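Side-chain contact in penicillin-binding 1 transmembrane protein MrcA (Nitrosomonas europaea ATCC 19718, PDB 3D0F), which is probably a bifunctional peptidoglycan synthase that polymerises glycan strands and cross-links their peptides, represented here by its OB-like domain alone: residues 71-76 / 82-87. Residues are numbered along the deposited sequence; the frame is centred on the assembly and turned at random. Where two conformers were deposited one is given.
Sequences RFLSND and KRIRPG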
# COMPACT_ATOMS: atom_id res chain seq x y z
N ARG A 71 -22.56 -5.45 7.92
CA ARG A 71 -23.18 -5.40 9.25
C ARG A 71 -22.91 -4.07 9.90
O ARG A 71 -23.68 -3.62 10.72
CB ARG A 71 -22.65 -6.53 10.07
CG ARG A 71 -23.11 -7.86 9.47
CD ARG A 71 -22.44 -9.08 10.06
NE ARG A 71 -22.08 -8.97 11.47
CZ ARG A 71 -22.93 -8.90 12.48
NH1 ARG A 71 -24.25 -8.87 12.28
NH2 ARG A 71 -22.45 -8.85 13.73
N PHE A 72 -21.81 -3.46 9.50
CA PHE A 72 -21.44 -2.13 9.98
C PHE A 72 -22.05 -0.97 9.22
O PHE A 72 -21.77 0.17 9.55
CB PHE A 72 -19.92 -2.05 10.06
CG PHE A 72 -19.36 -2.98 11.10
CD1 PHE A 72 -19.17 -4.33 10.83
CD2 PHE A 72 -19.11 -2.51 12.38
CE1 PHE A 72 -18.71 -5.17 11.84
CE2 PHE A 72 -18.65 -3.36 13.38
CZ PHE A 72 -18.45 -4.68 13.10
N LEU A 73 -22.93 -1.27 8.25
CA LEU A 73 -23.66 -0.25 7.50
C LEU A 73 -25.18 -0.43 7.58
O LEU A 73 -25.92 0.42 7.10
CB LEU A 73 -23.24 -0.31 6.02
CG LEU A 73 -21.77 0.03 5.77
CD1 LEU A 73 -21.33 -0.57 4.41
CD2 LEU A 73 -21.62 1.53 5.83
N SER A 74 -25.61 -1.50 8.24
CA SER A 74 -27.02 -1.95 8.22
C SER A 74 -27.88 -1.39 9.34
O SER A 74 -29.11 -1.64 9.34
CB SER A 74 -27.05 -3.45 8.42
OG SER A 74 -26.61 -3.76 9.75
N ASN A 75 -27.27 -0.69 10.31
CA ASN A 75 -27.99 -0.24 11.52
C ASN A 75 -28.49 -1.42 12.36
O ASN A 75 -29.49 -1.33 13.04
CB ASN A 75 -29.17 0.72 11.22
CG ASN A 75 -28.75 2.19 11.14
OD1 ASN A 75 -27.81 2.66 11.83
ND2 ASN A 75 -29.45 2.94 10.30
N ASP A 76 -27.74 -2.52 12.36
CA ASP A 76 -28.02 -3.68 13.24
C ASP A 76 -27.88 -3.17 14.68
O ASP A 76 -26.83 -2.62 15.03
CB ASP A 76 -26.98 -4.77 12.96
CG ASP A 76 -27.02 -5.95 13.94
OD1 ASP A 76 -27.88 -6.03 14.84
OD2 ASP A 76 -26.13 -6.81 13.80
N LYS A 82 -20.71 1.21 17.04
CA LYS A 82 -19.54 0.62 16.40
C LYS A 82 -19.64 0.69 14.88
O LYS A 82 -18.68 0.38 14.18
CB LYS A 82 -19.36 -0.84 16.82
CG LYS A 82 -18.93 -0.95 18.27
CD LYS A 82 -18.82 -2.42 18.70
CE LYS A 82 -18.54 -2.52 20.20
NZ LYS A 82 -19.79 -2.67 21.00
N ARG A 83 -20.80 1.06 14.37
CA ARG A 83 -21.03 1.13 12.93
C ARG A 83 -20.11 2.15 12.25
O ARG A 83 -19.62 3.07 12.89
CB ARG A 83 -22.47 1.44 12.60
CG ARG A 83 -22.86 2.83 12.87
CD ARG A 83 -24.36 3.08 12.63
NE ARG A 83 -24.59 4.45 13.03
CZ ARG A 83 -24.48 5.54 12.25
NH1 ARG A 83 -24.14 5.48 10.94
NH2 ARG A 83 -24.70 6.72 12.81
N ILE A 84 -19.93 1.96 10.97
CA ILE A 84 -19.24 2.94 10.12
C ILE A 84 -20.08 4.22 10.05
O ILE A 84 -21.30 4.18 9.79
CB ILE A 84 -19.00 2.36 8.74
CG1 ILE A 84 -17.96 1.23 8.84
CG2 ILE A 84 -18.54 3.45 7.74
CD1 ILE A 84 -17.92 0.26 7.69
N ARG A 85 -19.42 5.35 10.29
CA ARG A 85 -20.08 6.67 10.45
C ARG A 85 -19.01 7.72 10.19
O ARG A 85 -17.81 7.41 10.21
CB ARG A 85 -20.66 6.86 11.87
CG ARG A 85 -19.69 7.44 12.97
CD ARG A 85 -20.44 7.90 14.26
NE ARG A 85 -19.56 8.62 15.20
CZ ARG A 85 -19.00 8.10 16.29
NH1 ARG A 85 -19.28 6.86 16.69
NH2 ARG A 85 -18.20 8.86 17.04
N PRO A 86 -19.40 8.99 9.96
CA PRO A 86 -18.31 9.95 9.75
C PRO A 86 -17.26 10.00 10.85
O PRO A 86 -17.59 10.11 12.05
CB PRO A 86 -19.05 11.28 9.62
CG PRO A 86 -20.39 10.92 9.19
CD PRO A 86 -20.72 9.61 9.82
N GLY A 87 -16.01 9.93 10.44
CA GLY A 87 -14.85 9.86 11.32
C GLY A 87 -14.29 8.48 11.51
O GLY A 87 -13.19 8.33 12.02
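Phe72 and Ile84 meet through both backbone and side chain. Ile84 N donates to Phe72 O at 2.9 Å. The same oxygen also sits 3.4 Å from Arg83 CB. Beside this bond the apolar groups pack closely. Ile84 CD1 reaches Phe72 CB at 3.9 Å, and Ile84 CB meets Leu73 CD2 at 4.0 Å. CG1 of Ile84 is anti to its carbonyl carbon (chi1 -68°), which turns it to Phe72. CG2 approaches Leu73. The Phe72 ring turns its edge to the Lys82 carbonyl, with CD2 3.4 Å from Lys82 O in the ring plane. Both segments belong to the long connection between strands 58-61 and 88-94 of the OB-like domain. Ile84 also packs on Val41 and Ala44 of strand 37-45. Tyr4 of the second subunit meets the Phe72 ring edge-to-face. The outer side is looser and polar. In one of two modelled conformers, Asn75 runs alongside Arg83, with both side chains heading in the same direction. Asn75 OD1 is then 3.6 Å from Arg83 CD, a tentative approach, with amide and guanidinium planes 65° apart. Both Asn75 and Lys82 are solvent-exposed, and the Lys82 chain runs outward, so that its NZ lies far from residues 71-76.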